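Local coordinates for protein manganese-dependent ADP-ribose/CDP-alcohol diphosphatase (Danio rerio, PDB 2NXF) that probably hydrolyses ADP-ribose and CDP-alcohols such as CDP-choline at a dinuclear metal centre of the calcineurin-like phosphoesterase type, at residues 129-134 with 146-151; 208-213 with 253-258; 229-234 with 247-252. One frame throughout, in Å; residues are numbered along the deposited sequence. Where two conformers were deposited one is given.

Contact 1 of 3, residues 129-134 with 146-151; sequences DDIYAY and LLDAYD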
ATOM      1  N   ASP A 129     -17.098  -4.134   9.949  1.00 24.48           N
ATOM      2  CA  ASP A 129     -17.381  -5.122   8.916  1.00 24.85           C
ATOM      3  C   ASP A 129     -16.190  -6.054   8.669  1.00 24.65           C
ATOM      4  O   ASP A 129     -16.184  -6.808   7.688  1.00 24.84           O
ATOM      5  CB  ASP A 129     -17.742  -4.390   7.618  1.00 25.69           C
ATOM      6  CG  ASP A 129     -18.883  -3.391   7.820  1.00 29.41           C
ATOM      7  OD1 ASP A 129     -19.988  -3.846   8.166  1.00 31.26           O
ATOM      8  OD2 ASP A 129     -18.661  -2.166   7.667  1.00 33.75           O
ATOM      9  N   ASP A 130     -15.193  -5.995   9.558  0.50 23.89           N
ATOM     10  CA  ASP A 130     -13.951  -6.796   9.435  0.50 23.08           C
ATOM     11  C   ASP A 130     -13.176  -6.524   8.132  0.50 23.26           C
ATOM     12  O   ASP A 130     -12.625  -7.440   7.523  0.50 23.01           O
ATOM     13  CB  ASP A 130     -14.249  -8.299   9.638  0.50 22.72           C
ATOM     14  CG  ASP A 130     -13.011  -9.120  10.019  0.50 22.58           C
ATOM     15  OD1 ASP A 130     -11.976  -8.552  10.455  0.50 21.79           O
ATOM     16  OD2 ASP A 130     -13.092 -10.358   9.893  0.50 24.27           O
ATOM     17  N   ILE A 131     -13.135  -5.253   7.721  1.00 22.99           N
ATOM     18  CA  ILE A 131     -12.332  -4.820   6.563  1.00 23.16           C
ATOM     19  C   ILE A 131     -11.527  -3.620   7.054  1.00 22.56           C
ATOM     20  O   ILE A 131     -12.086  -2.705   7.654  1.00 23.09           O
ATOM     21  CB  ILE A 131     -13.240  -4.407   5.356  1.00 23.57           C
ATOM     22  CG1 ILE A 131     -14.129  -5.596   4.943  1.00 23.51           C
ATOM     23  CG2 ILE A 131     -12.411  -3.920   4.153  1.00 24.70           C
ATOM     24  CD1 ILE A 131     -15.331  -5.172   4.034  1.00 23.11           C
ATOM     25  N   TYR A 132     -10.213  -3.642   6.819  1.00 22.77           N
ATOM     26  CA  TYR A 132      -9.356  -2.574   7.321  1.00 23.06           C
ATOM     27  C   TYR A 132      -9.244  -1.494   6.244  1.00 23.71           C
ATOM     28  O   TYR A 132      -8.280  -1.434   5.474  1.00 25.19           O
ATOM     29  CB  TYR A 132      -7.971  -3.114   7.729  1.00 23.36           C
ATOM     30  CG  TYR A 132      -7.086  -2.004   8.237  1.00 23.38           C
ATOM     31  CD1 TYR A 132      -7.380  -1.343   9.431  1.00 23.55           C
ATOM     32  CD2 TYR A 132      -5.942  -1.616   7.511  1.00 25.05           C
ATOM     33  CE1 TYR A 132      -6.579  -0.271   9.887  1.00 23.04           C
ATOM     34  CE2 TYR A 132      -5.129  -0.576   7.965  1.00 24.92           C
ATOM     35  CZ  TYR A 132      -5.442   0.084   9.136  1.00 22.73           C
ATOM     36  OH  TYR A 132      -4.653   1.117   9.581  1.00 23.29           O
ATOM     37  N   ALA A 133     -10.273  -0.657   6.189  1.00 23.95           N
ATOM     38  CA  ALA A 133     -10.350   0.426   5.230  1.00 24.39           C
ATOM     39  C   ALA A 133     -11.022   1.579   5.921  1.00 24.64           C
ATOM     40  O   ALA A 133     -11.969   1.394   6.722  1.00 23.53           O
ATOM     41  CB  ALA A 133     -11.180   0.002   4.020  1.00 25.58           C
ATOM     42  N   TYR A 134     -10.550   2.779   5.603  1.00 23.79           N
ATOM     43  CA  TYR A 134     -11.123   3.975   6.222  1.00 23.72           C
ATOM     44  C   TYR A 134     -10.839   5.194   5.395  1.00 23.99           C
ATOM     45  O   TYR A 134      -9.998   5.149   4.508  1.00 23.72           O
ATOM     46  CB  TYR A 134     -10.631   4.160   7.655  1.00 23.39           C
ATOM     47  CG  TYR A 134      -9.140   4.444   7.855  1.00 22.63           C
ATOM     48  CD1 TYR A 134      -8.692   5.757   8.069  1.00 22.78           C
ATOM     49  CD2 TYR A 134      -8.195   3.402   7.888  1.00 24.38           C
ATOM     50  CE1 TYR A 134      -7.352   6.043   8.310  1.00 24.90           C
ATOM     51  CE2 TYR A 134      -6.829   3.693   8.127  1.00 25.21           C
ATOM     52  CZ  TYR A 134      -6.426   5.009   8.331  1.00 24.59           C
ATOM     53  OH  TYR A 134      -5.095   5.314   8.587  1.00 24.05           O
ATOM     54  N   LEU A 146      -7.930   4.790   2.621  1.00 25.27           N
ATOM     55  CA  LEU A 146      -6.994   3.675   2.721  1.00 25.78           C
ATOM     56  C   LEU A 146      -7.799   2.413   2.500  1.00 26.20           C
ATOM     57  O   LEU A 146      -8.826   2.216   3.177  1.00 25.41           O
ATOM     58  CB  LEU A 146      -6.346   3.599   4.118  1.00 26.22           C
ATOM     59  CG  LEU A 146      -5.010   4.337   4.302  1.00 29.16           C
ATOM     60  CD1 LEU A 146      -5.279   5.832   4.340  1.00 31.92           C
ATOM     61  CD2 LEU A 146      -4.296   3.861   5.589  1.00 27.01           C
ATOM     62  N   LEU A 147      -7.335   1.589   1.559  1.00 25.39           N
ATOM     63  CA  LEU A 147      -8.031   0.356   1.191  1.00 25.25           C
ATOM     64  C   LEU A 147      -7.319  -0.873   1.725  1.00 25.22           C
ATOM     65  O   LEU A 147      -6.109  -0.818   2.047  1.00 25.28           O
ATOM     66  CB  LEU A 147      -8.125   0.244  -0.336  1.00 24.85           C
ATOM     67  CG  LEU A 147      -8.850   1.367  -1.093  1.00 25.91           C
ATOM     68  CD1 LEU A 147      -8.869   1.046  -2.587  1.00 27.67           C
ATOM     69  CD2 LEU A 147     -10.260   1.558  -0.525  1.00 25.84           C
ATOM     70  N   ASP A 148      -8.088  -1.970   1.804  1.00 25.15           N
ATOM     71  CA  ASP A 148      -7.652  -3.259   2.308  1.00 25.73           C
ATOM     72  C   ASP A 148      -7.575  -4.231   1.104  1.00 25.31           C
ATOM     73  O   ASP A 148      -8.569  -4.870   0.725  1.00 25.75           O
ATOM     74  CB  ASP A 148      -8.698  -3.747   3.336  1.00 25.12           C
ATOM     75  CG  ASP A 148      -8.326  -5.069   4.012  1.00 26.33           C
ATOM     76  OD1 ASP A 148      -7.304  -5.713   3.662  1.00 25.65           O
ATOM     77  OD2 ASP A 148      -9.091  -5.442   4.921  1.00 26.93           O
ATOM     78  N   ALA A 149      -6.383  -4.332   0.518  1.00 26.22           N
ATOM     79  CA  ALA A 149      -6.210  -5.127  -0.695  1.00 26.03           C
ATOM     80  C   ALA A 149      -6.153  -6.642  -0.419  1.00 25.25           C
ATOM     81  O   ALA A 149      -6.056  -7.431  -1.374  1.00 26.13           O
ATOM     82  CB  ALA A 149      -4.940  -4.687  -1.443  1.00 26.18           C
ATOM     83  N   TYR A 150      -6.209  -7.027   0.859  1.00 25.07           N
ATOM     84  CA  TYR A 150      -6.272  -8.444   1.279  1.00 25.42           C
ATOM     85  C   TYR A 150      -7.609  -8.812   1.926  1.00 25.17           C
ATOM     86  O   TYR A 150      -7.732  -9.825   2.602  1.00 25.53           O
ATOM     87  CB  TYR A 150      -5.068  -8.823   2.168  1.00 25.03           C
ATOM     88  CG  TYR A 150      -3.800  -8.708   1.360  1.00 25.43           C
ATOM     89  CD1 TYR A 150      -3.288  -9.811   0.660  1.00 26.17           C
ATOM     90  CD2 TYR A 150      -3.168  -7.460   1.196  1.00 25.98           C
ATOM     91  CE1 TYR A 150      -2.151  -9.695  -0.127  1.00 25.56           C
ATOM     92  CE2 TYR A 150      -2.035  -7.332   0.407  1.00 26.86           C
ATOM     93  CZ  TYR A 150      -1.541  -8.446  -0.266  1.00 25.27           C
ATOM     94  OH  TYR A 150      -0.411  -8.356  -1.057  1.00 25.27           O
ATOM     95  N   ASP A 151      -8.606  -7.971   1.674  1.00 24.41           N
ATOM     96  CA  ASP A 151      -9.985  -8.223   2.077  1.00 24.45           C
ATOM     97  C   ASP A 151     -10.408  -9.595   1.525  1.00 24.18           C
ATOM     98  O   ASP A 151     -10.876 -10.471   2.263  1.00 23.90           O
ATOM     99  CB  ASP A 151     -10.809  -7.063   1.497  1.00 24.82           C
ATOM    100  CG  ASP A 151     -12.287  -7.168   1.756  1.00 24.25           C
ATOM    101  OD1 ASP A 151     -12.770  -8.076   2.466  1.00 23.80           O
ATOM    102  OD2 ASP A 151     -12.971  -6.276   1.204  1.00 24.57           O
TER
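The antiparallel beta bridge between Y134 and L146 marks the open end of the hairpin formed by strands 134-139 and 142-146, part of the calcineurin-like metallophosphoesterase fold. Beyond it the strand pairing gives way to a side-chain carboxylate. The bridge is a hydrogen-bonded pair: L146 N reaches Y134 O at 2.8 Å, and Y134 N reaches L146 O at 3.0 Å. Both side chains leave the strands on the same face and run side by side, with L146 CB over the rim of one face of the Y134 ring and L146 CD2 3.4 Å from Y134 OH. That hydroxyl is hydrogen-bonded to H91 and S114, so the polar end is satisfied beyond the leucine. One residue back, A133 CA makes a CA-H...O contact of 3.1 Å with L146 O.

Where the pairing lapses, D148 takes over. Its CG stands anti to the backbone N (chi1 -177°), which carries OD2 across to Y132 N at 2.8 Å. The N-H points fairly straight (163°) at the anti side of the carboxylate, though 33° out of its plane. A salt bridge from R104 also engages OD2, while OD1 accepts Y150 N in an Asx turn. This buried aspartate therefore ties the loop leading into the hairpin to the turn D148-D151, and its side chain lies about 8 Å from that of the zinc ligand H228. Alongside, I131 crosses the D151 carboxylate, itself bound by R157, K163 and S202; I131 CG1 rests 3.8 Å from D151 OD1.

Contact 2 of 3, residues 208-213 with 253-258; sequences WLDAVL and RSHQSV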
ATOM      1  N   TRP A 208     -18.520   0.664  -0.895  1.00 24.03           N
ATOM      2  CA  TRP A 208     -18.182   1.769  -0.005  1.00 24.32           C
ATOM      3  C   TRP A 208     -17.244   2.792  -0.678  1.00 24.29           C
ATOM      4  O   TRP A 208     -17.483   4.000  -0.615  1.00 24.61           O
ATOM      5  CB  TRP A 208     -17.580   1.222   1.294  1.00 25.06           C
ATOM      6  CG  TRP A 208     -16.893   2.218   2.202  1.00 25.74           C
ATOM      7  CD1 TRP A 208     -17.473   3.024   3.162  1.00 28.13           C
ATOM      8  CD2 TRP A 208     -15.483   2.463   2.280  1.00 26.09           C
ATOM      9  NE1 TRP A 208     -16.503   3.764   3.810  1.00 27.82           N
ATOM     10  CE2 TRP A 208     -15.275   3.436   3.289  1.00 27.21           C
ATOM     11  CE3 TRP A 208     -14.373   1.953   1.587  1.00 26.72           C
ATOM     12  CZ2 TRP A 208     -14.010   3.916   3.612  1.00 27.34           C
ATOM     13  CZ3 TRP A 208     -13.097   2.433   1.912  1.00 27.34           C
ATOM     14  CH2 TRP A 208     -12.931   3.401   2.920  1.00 27.56           C
ATOM     15  N   LEU A 209     -16.194   2.308  -1.325  1.00 24.81           N
ATOM     16  CA  LEU A 209     -15.295   3.204  -2.065  1.00 24.02           C
ATOM     17  C   LEU A 209     -16.108   4.026  -3.088  1.00 23.60           C
ATOM     18  O   LEU A 209     -15.977   5.250  -3.183  1.00 23.48           O
ATOM     19  CB  LEU A 209     -14.256   2.368  -2.815  1.00 24.18           C
ATOM     20  CG  LEU A 209     -13.369   3.193  -3.762  1.00 23.00           C
ATOM     21  CD1 LEU A 209     -12.590   4.289  -3.018  1.00 24.93           C
ATOM     22  CD2 LEU A 209     -12.418   2.210  -4.503  1.00 24.59           C
ATOM     23  N   ASP A 210     -16.957   3.344  -3.848  1.00 23.27           N
ATOM     24  CA  ASP A 210     -17.788   4.025  -4.848  1.00 24.00           C
ATOM     25  C   ASP A 210     -18.671   5.118  -4.218  1.00 24.58           C
ATOM     26  O   ASP A 210     -18.822   6.207  -4.780  1.00 24.13           O
ATOM     27  CB  ASP A 210     -18.640   3.009  -5.612  1.00 23.83           C
ATOM     28  CG  ASP A 210     -19.410   3.645  -6.733  1.00 26.21           C
ATOM     29  OD1 ASP A 210     -18.784   4.183  -7.674  1.00 28.82           O
ATOM     30  OD2 ASP A 210     -20.651   3.659  -6.650  1.00 29.23           O
ATOM     31  N   ALA A 211     -19.226   4.824  -3.040  1.00 24.32           N
ATOM     32  CA  ALA A 211     -20.065   5.794  -2.307  1.00 23.90           C
ATOM     33  C   ALA A 211     -19.255   6.991  -1.834  1.00 23.44           C
ATOM     34  O   ALA A 211     -19.689   8.139  -1.985  1.00 22.77           O
ATOM     35  CB  ALA A 211     -20.747   5.113  -1.115  1.00 24.69           C
ATOM     36  N   VAL A 212     -18.085   6.718  -1.253  1.00 23.83           N
ATOM     37  CA  VAL A 212     -17.159   7.786  -0.811  1.00 23.14           C
ATOM     38  C   VAL A 212     -16.867   8.715  -1.994  1.00 23.35           C
ATOM     39  O   VAL A 212     -16.960   9.945  -1.887  1.00 22.85           O
ATOM     40  CB  VAL A 212     -15.861   7.191  -0.208  1.00 23.31           C
ATOM     41  CG1 VAL A 212     -14.833   8.289   0.093  1.00 23.49           C
ATOM     42  CG2 VAL A 212     -16.204   6.445   1.095  1.00 24.23           C
ATOM     43  N   LEU A 213     -16.559   8.120  -3.147  1.00 22.48           N
ATOM     44  CA  LEU A 213     -16.218   8.928  -4.323  1.00 22.79           C
ATOM     45  C   LEU A 213     -17.372   9.741  -4.899  1.00 22.56           C
ATOM     46  O   LEU A 213     -17.168  10.859  -5.377  1.00 22.42           O
ATOM     47  CB  LEU A 213     -15.578   8.042  -5.401  1.00 22.69           C
ATOM     48  CG  LEU A 213     -14.247   7.395  -4.971  1.00 23.71           C
ATOM     49  CD1 LEU A 213     -13.709   6.508  -6.096  1.00 26.10           C
ATOM     50  CD2 LEU A 213     -13.161   8.412  -4.507  1.00 24.73           C
ATOM     51  N   ARG A 253     -12.762   5.217 -12.602  1.00 24.63           N
ATOM     52  CA  ARG A 253     -13.064   5.901 -13.871  1.00 25.26           C
ATOM     53  C   ARG A 253     -14.437   6.586 -13.885  1.00 25.54           C
ATOM     54  O   ARG A 253     -14.698   7.445 -14.736  1.00 25.64           O
ATOM     55  CB  ARG A 253     -12.932   4.929 -15.042  1.00 25.46           C
ATOM     56  CG  ARG A 253     -11.480   4.508 -15.268  1.00 26.75           C
ATOM     57  CD  ARG A 253     -11.358   3.365 -16.260  1.00 29.13           C
ATOM     58  NE  ARG A 253      -9.952   3.097 -16.573  1.00 31.34           N
ATOM     59  CZ  ARG A 253      -9.486   1.922 -16.992  1.00 32.03           C
ATOM     60  NH1 ARG A 253     -10.308   0.888 -17.130  1.00 32.56           N
ATOM     61  NH2 ARG A 253      -8.196   1.783 -17.271  1.00 31.29           N
ATOM     62  N   SER A 254     -15.294   6.198 -12.939  1.00 25.22           N
ATOM     63  CA  SER A 254     -16.630   6.766 -12.759  1.00 26.67           C
ATOM     64  C   SER A 254     -16.643   8.091 -11.999  1.00 26.01           C
ATOM     65  O   SER A 254     -17.694   8.733 -11.897  1.00 26.59           O
ATOM     66  CB  SER A 254     -17.494   5.764 -11.981  1.00 26.93           C
ATOM     67  OG  SER A 254     -17.779   4.645 -12.808  1.00 32.93           O
ATOM     68  N   HIS A 255     -15.496   8.492 -11.449  1.00 25.37           N
ATOM     69  CA  HIS A 255     -15.464   9.615 -10.515  1.00 25.16           C
ATOM     70  C   HIS A 255     -14.356  10.621 -10.788  1.00 25.08           C
ATOM     71  O   HIS A 255     -13.165  10.296 -10.651  1.00 25.04           O
ATOM     72  CB  HIS A 255     -15.329   9.085  -9.085  1.00 24.82           C
ATOM     73  CG  HIS A 255     -16.478   8.227  -8.665  1.00 23.79           C
ATOM     74  ND1 HIS A 255     -17.707   8.749  -8.331  1.00 25.39           N
ATOM     75  CD2 HIS A 255     -16.588   6.882  -8.533  1.00 24.77           C
ATOM     76  CE1 HIS A 255     -18.532   7.762  -8.019  1.00 26.37           C
ATOM     77  NE2 HIS A 255     -17.871   6.621  -8.120  1.00 25.31           N
ATOM     78  N   GLN A 256     -14.768  11.853 -11.110  1.00 25.60           N
ATOM     79  CA  GLN A 256     -13.809  12.930 -11.354  1.00 26.33           C
ATOM     80  C   GLN A 256     -13.031  13.374 -10.113  1.00 25.51           C
ATOM     81  O   GLN A 256     -11.973  14.016 -10.237  1.00 25.94           O
ATOM     82  CB  GLN A 256     -14.468  14.123 -12.062  1.00 26.98           C
ATOM     83  CG  GLN A 256     -14.725  13.852 -13.543  1.00 32.17           C
ATOM     84  CD  GLN A 256     -14.428  15.049 -14.440  1.00 37.76           C
ATOM     85  OE1 GLN A 256     -15.337  15.625 -15.038  1.00 40.86           O
ATOM     86  NE2 GLN A 256     -13.147  15.425 -14.540  1.00 41.38           N
ATOM     87  N   SER A 257     -13.520  13.014  -8.927  1.00 24.33           N
ATOM     88  CA  SER A 257     -12.845  13.393  -7.680  1.00 24.21           C
ATOM     89  C   SER A 257     -11.525  12.661  -7.441  1.00 23.70           C
ATOM     90  O   SER A 257     -10.724  13.092  -6.621  1.00 24.25           O
ATOM     91  CB  SER A 257     -13.757  13.180  -6.467  1.00 24.26           C
ATOM     92  OG  SER A 257     -14.171  11.836  -6.399  1.00 23.74           O
ATOM     93  N   VAL A 258     -11.295  11.549  -8.140  1.00 23.75           N
ATOM     94  CA  VAL A 258     -10.067  10.786  -7.940  1.00 23.87           C
ATOM     95  C   VAL A 258      -8.860  11.600  -8.441  1.00 24.29           C
ATOM     96  O   VAL A 258      -8.806  11.998  -9.612  1.00 24.71           O
ATOM     97  CB  VAL A 258     -10.120   9.445  -8.677  1.00 23.04           C
ATOM     98  CG1 VAL A 258      -8.797   8.683  -8.505  1.00 23.52           C
ATOM     99  CG2 VAL A 258     -11.344   8.610  -8.208  1.00 23.39           C
TER
HETATM  100  O   HOH W   1     -18.744   2.591 -10.353  1.00 40.64           O
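H255 reaches D210 and L213 on the helix, its near half lying against the leucine and its tip on the aspartate. CB begins 3.8 Å from L213 CB. With CG anti to the carbonyl carbon (chi1 -62°), the imidazole swings over the leucine, bringing H255 CG to 3.4 Å from L213 CB. That methylene sits over one face of the ring, offset toward its rim, in a CH-pi contact 3.5 Å from the centroid. H255 CD2 also meets L213 CD1, at 3.8 Å. At the far end, H255 NE2 donates to D210 OD1 at 2.6 Å along an almost straight N-H (176°). The acceptor lies in the plane of the ring, yet D210 OD1 is met from above the plane of its carboxylate, the two flat groups being turned 57° apart.

The loop that carries H255 belongs to a beta-alpha-beta crossover: strand 222-227 leads through helix 245-253 to the parallel strand 258-263. Helix 203-219 lies against this return, and its residues D210, L213 and D217 share one side. D217 accepts from the other imidazole nitrogen, ND1, and also bonds S257 OG, the hydroxyl that faces the backbone end of L213. Carboxylates bonded at both nitrogens would probably stabilise a protonated, cationic imidazole. They also fix the rotation of the ring, since NE2 and ND1 are each committed to the same helix.

Below the ring contact the leucine runs on to V258, where L213 CD1 lies 3.8 Å from V258 CG2. Beside the histidine bond, a water donates to D210 OD1 at 3.1 Å and has a weak, longer link to S254 OG at 3.3 Å.

Contact 3 of 3, residues 229-234 with 247-252; sequences LPVHPC and AVLSVL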
ATOM      1  N   LEU A 229      -1.647  -2.872  -2.846  1.00 24.08           N
ATOM      2  CA  LEU A 229      -1.553  -3.379  -4.214  1.00 23.60           C
ATOM      3  C   LEU A 229      -1.956  -2.359  -5.267  1.00 23.85           C
ATOM      4  O   LEU A 229      -2.991  -1.677  -5.134  1.00 24.07           O
ATOM      5  CB  LEU A 229      -2.471  -4.609  -4.404  1.00 23.81           C
ATOM      6  CG  LEU A 229      -2.136  -5.839  -3.547  1.00 23.02           C
ATOM      7  CD1 LEU A 229      -3.149  -6.977  -3.833  1.00 25.94           C
ATOM      8  CD2 LEU A 229      -0.724  -6.292  -3.772  1.00 26.31           C
ATOM      9  N   PRO A 230      -1.163  -2.273  -6.345  1.00 23.48           N
ATOM     10  CA  PRO A 230      -1.544  -1.454  -7.507  1.00 23.89           C
ATOM     11  C   PRO A 230      -2.708  -2.089  -8.275  1.00 23.71           C
ATOM     12  O   PRO A 230      -2.952  -3.305  -8.165  1.00 23.85           O
ATOM     13  CB  PRO A 230      -0.275  -1.452  -8.371  1.00 23.58           C
ATOM     14  CG  PRO A 230       0.437  -2.717  -8.015  1.00 25.16           C
ATOM     15  CD  PRO A 230       0.159  -2.903  -6.527  1.00 23.45           C
ATOM     16  N   VAL A 231      -3.413  -1.258  -9.042  1.00 23.63           N
ATOM     17  CA  VAL A 231      -4.545  -1.750  -9.839  1.00 23.17           C
ATOM     18  C   VAL A 231      -4.450  -1.417 -11.330  1.00 23.44           C
ATOM     19  O   VAL A 231      -5.197  -1.975 -12.132  1.00 22.96           O
ATOM     20  CB  VAL A 231      -5.915  -1.278  -9.279  1.00 23.05           C
ATOM     21  CG1 VAL A 231      -6.148  -1.798  -7.831  1.00 24.27           C
ATOM     22  CG2 VAL A 231      -6.033   0.275  -9.357  1.00 23.46           C
ATOM     23  N   HIS A 232      -3.532  -0.533 -11.726  1.00 23.60           N
ATOM     24  CA  HIS A 232      -3.443  -0.193 -13.159  1.00 23.96           C
ATOM     25  C   HIS A 232      -2.249  -0.906 -13.796  1.00 24.21           C
ATOM     26  O   HIS A 232      -1.121  -0.732 -13.350  1.00 23.33           O
ATOM     27  CB  HIS A 232      -3.340   1.322 -13.371  1.00 24.46           C
ATOM     28  CG  HIS A 232      -3.753   1.751 -14.745  1.00 25.32           C
ATOM     29  ND1 HIS A 232      -3.190   1.221 -15.890  1.00 28.38           N
ATOM     30  CD2 HIS A 232      -4.683   2.643 -15.157  1.00 26.48           C
ATOM     31  CE1 HIS A 232      -3.762   1.772 -16.949  1.00 28.33           C
ATOM     32  NE2 HIS A 232      -4.672   2.638 -16.532  1.00 26.77           N
ATOM     33  N   PRO A 233      -2.500  -1.726 -14.840  1.00 24.58           N
ATOM     34  CA  PRO A 233      -1.406  -2.441 -15.491  1.00 24.82           C
ATOM     35  C   PRO A 233      -0.245  -1.573 -16.011  1.00 25.34           C
ATOM     36  O   PRO A 233       0.859  -2.094 -16.195  1.00 25.86           O
ATOM     37  CB  PRO A 233      -2.099  -3.159 -16.667  1.00 25.27           C
ATOM     38  CG  PRO A 233      -3.498  -3.288 -16.253  1.00 26.24           C
ATOM     39  CD  PRO A 233      -3.809  -2.065 -15.438  1.00 25.06           C
ATOM     40  N   CYS A 234      -0.492  -0.281 -16.270  0.60 25.69           N
ATOM     41  CA  CYS A 234       0.584   0.636 -16.713  0.60 26.72           C
ATOM     42  C   CYS A 234       1.511   1.052 -15.579  0.60 25.83           C
ATOM     43  O   CYS A 234       2.597   1.585 -15.827  0.60 25.13           O
ATOM     44  CB  CYS A 234       0.046   1.904 -17.404  0.60 27.21           C
ATOM     45  SG  CYS A 234      -1.269   2.832 -16.551  0.60 33.83           S
ATOM     46  N   ALA A 247     -12.042  -4.230 -11.557  1.00 24.33           N
ATOM     47  CA  ALA A 247     -13.225  -3.792 -10.803  1.00 24.61           C
ATOM     48  C   ALA A 247     -12.944  -2.465 -10.108  1.00 24.83           C
ATOM     49  O   ALA A 247     -13.811  -1.582 -10.057  1.00 24.82           O
ATOM     50  CB  ALA A 247     -13.640  -4.861  -9.789  1.00 25.45           C
ATOM     51  N   VAL A 248     -11.716  -2.311  -9.618  1.00 23.51           N
ATOM     52  CA  VAL A 248     -11.295  -1.047  -8.988  1.00 24.23           C
ATOM     53  C   VAL A 248     -11.218   0.062 -10.031  1.00 23.87           C
ATOM     54  O   VAL A 248     -11.735   1.164  -9.811  1.00 23.93           O
ATOM     55  CB  VAL A 248      -9.955  -1.170  -8.251  1.00 24.27           C
ATOM     56  CG1 VAL A 248      -9.631   0.152  -7.513  1.00 24.76           C
ATOM     57  CG2 VAL A 248     -10.024  -2.291  -7.220  1.00 25.11           C
ATOM     58  N   LEU A 249     -10.576  -0.231 -11.163  1.00 23.73           N
ATOM     59  CA  LEU A 249     -10.459   0.770 -12.242  1.00 23.11           C
ATOM     60  C   LEU A 249     -11.829   1.247 -12.688  1.00 23.38           C
ATOM     61  O   LEU A 249     -12.025   2.435 -12.935  1.00 24.17           O
ATOM     62  CB  LEU A 249      -9.676   0.226 -13.437  1.00 24.01           C
ATOM     63  CG  LEU A 249      -8.208  -0.082 -13.139  1.00 23.96           C
ATOM     64  CD1 LEU A 249      -7.582  -0.803 -14.323  1.00 25.14           C
ATOM     65  CD2 LEU A 249      -7.452   1.212 -12.797  1.00 26.68           C
ATOM     66  N   SER A 250     -12.791   0.329 -12.792  1.00 22.83           N
ATOM     67  CA  SER A 250     -14.140   0.697 -13.210  0.50 23.42           C
ATOM     68  C   SER A 250     -14.766   1.719 -12.265  1.00 23.67           C
ATOM     69  O   SER A 250     -15.436   2.654 -12.719  1.00 24.60           O
ATOM     70  CB  SER A 250     -15.023  -0.545 -13.306  0.50 23.13           C
ATOM     71  OG  SER A 250     -14.672  -1.308 -14.442  0.50 23.09           O
ATOM     72  N   VAL A 251     -14.549   1.530 -10.958  1.00 23.78           N
ATOM     73  CA  VAL A 251     -15.020   2.487  -9.947  1.00 23.85           C
ATOM     74  C   VAL A 251     -14.295   3.838 -10.099  1.00 24.02           C
ATOM     75  O   VAL A 251     -14.950   4.878 -10.209  1.00 23.83           O
ATOM     76  CB  VAL A 251     -14.862   1.943  -8.506  1.00 23.88           C
ATOM     77  CG1 VAL A 251     -15.182   3.034  -7.463  1.00 24.59           C
ATOM     78  CG2 VAL A 251     -15.781   0.731  -8.304  1.00 24.82           C
ATOM     79  N   LEU A 252     -12.970   3.809 -10.180  1.00 24.33           N
ATOM     80  CA  LEU A 252     -12.191   5.054 -10.255  1.00 24.11           C
ATOM     81  C   LEU A 252     -12.568   5.888 -11.465  1.00 24.80           C
ATOM     82  O   LEU A 252     -12.677   7.119 -11.367  1.00 24.55           O
ATOM     83  CB  LEU A 252     -10.697   4.761 -10.295  1.00 24.36           C
ATOM     84  CG  LEU A 252     -10.125   3.940  -9.138  1.00 22.96           C
ATOM     85  CD1 LEU A 252      -8.622   3.743  -9.352  1.00 26.21           C
ATOM     86  CD2 LEU A 252     -10.442   4.588  -7.775  1.00 24.32           C
TER
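The imidazole of H232 meets L249 obliquely, its CD2 atom lying 3.9 Å from L249 CD2, and the two side chains cross at about a right angle. Near the plane of the ring, ND1 accepts the backbone N of C234 at 3.1 Å along a nearly straight N-H (168°), while NE2 is hydrogen-bonded to D274. The rings of H280 and H232 pack edge-to-face. Bonds at both nitrogens thus hold the imidazole against rotation, and C234, two residues on, is itself tied to C272 by a disulfide. The puckered ring of P233 meets the other leucine methyl tip to tip, P233 CD lying 4.1 Å from L249 CD1.

Next to these rings V231 packs on the same helix. Its CG1 approaches V248 CB at 3.9 Å, crossing that side chain at about a right angle. CG2 slides past the leucine in the opposite sense, V231 CG2 coming to 3.8 Å from L249 CD2, with L252 CD1 a little farther off. L249 CD1 also closes on the carbonyl V231 O at 3.4 Å, an oxygen whose hydrogen bond goes to H245. With its CG anti to the carbonyl carbon (chi1 -65°), L249 sends its two methyls into the loop. Since those methyls touch V231, H232 and P233 together, an alanine at L249 would probably open a gap beneath the loop, costing V231 CG2 one of its apolar neighbours and the H232 ring the methyl that lies against its CD2 corner.

The contact joins the loop after strand 222-227 to helix 245-253. V231, V248 and L252 rest on F261 of strand 258-263, L249 touches H280 of strand 279-282, and V248 also meets L206 of helix 203-219.

How the contacts relate
Helix 203-219 connects all three contacts. W208, at the start of the 208-213 segment, packs into contact 1, with W208 CZ3 3.7 Å from A133 CB, although the two centres lie about 16 Å apart. Contact 3 is nested inside the chain loop that contact 2 closes, their centres about 12 Å apart; there V251 CG1 approaches D210 OD1 at 3.8 Å. Contacts 1 and 3 meet where Y150 OH comes within 3.4 Å of L229 CD2. They also approach bound metal: in contact 1 the D151 side chain lies about 10 Å from a zinc ion, and in contact 3 that of V231 lies about 10 Å from the side chain of the zinc ligand H228. Contact 2 sits away from the metal sites.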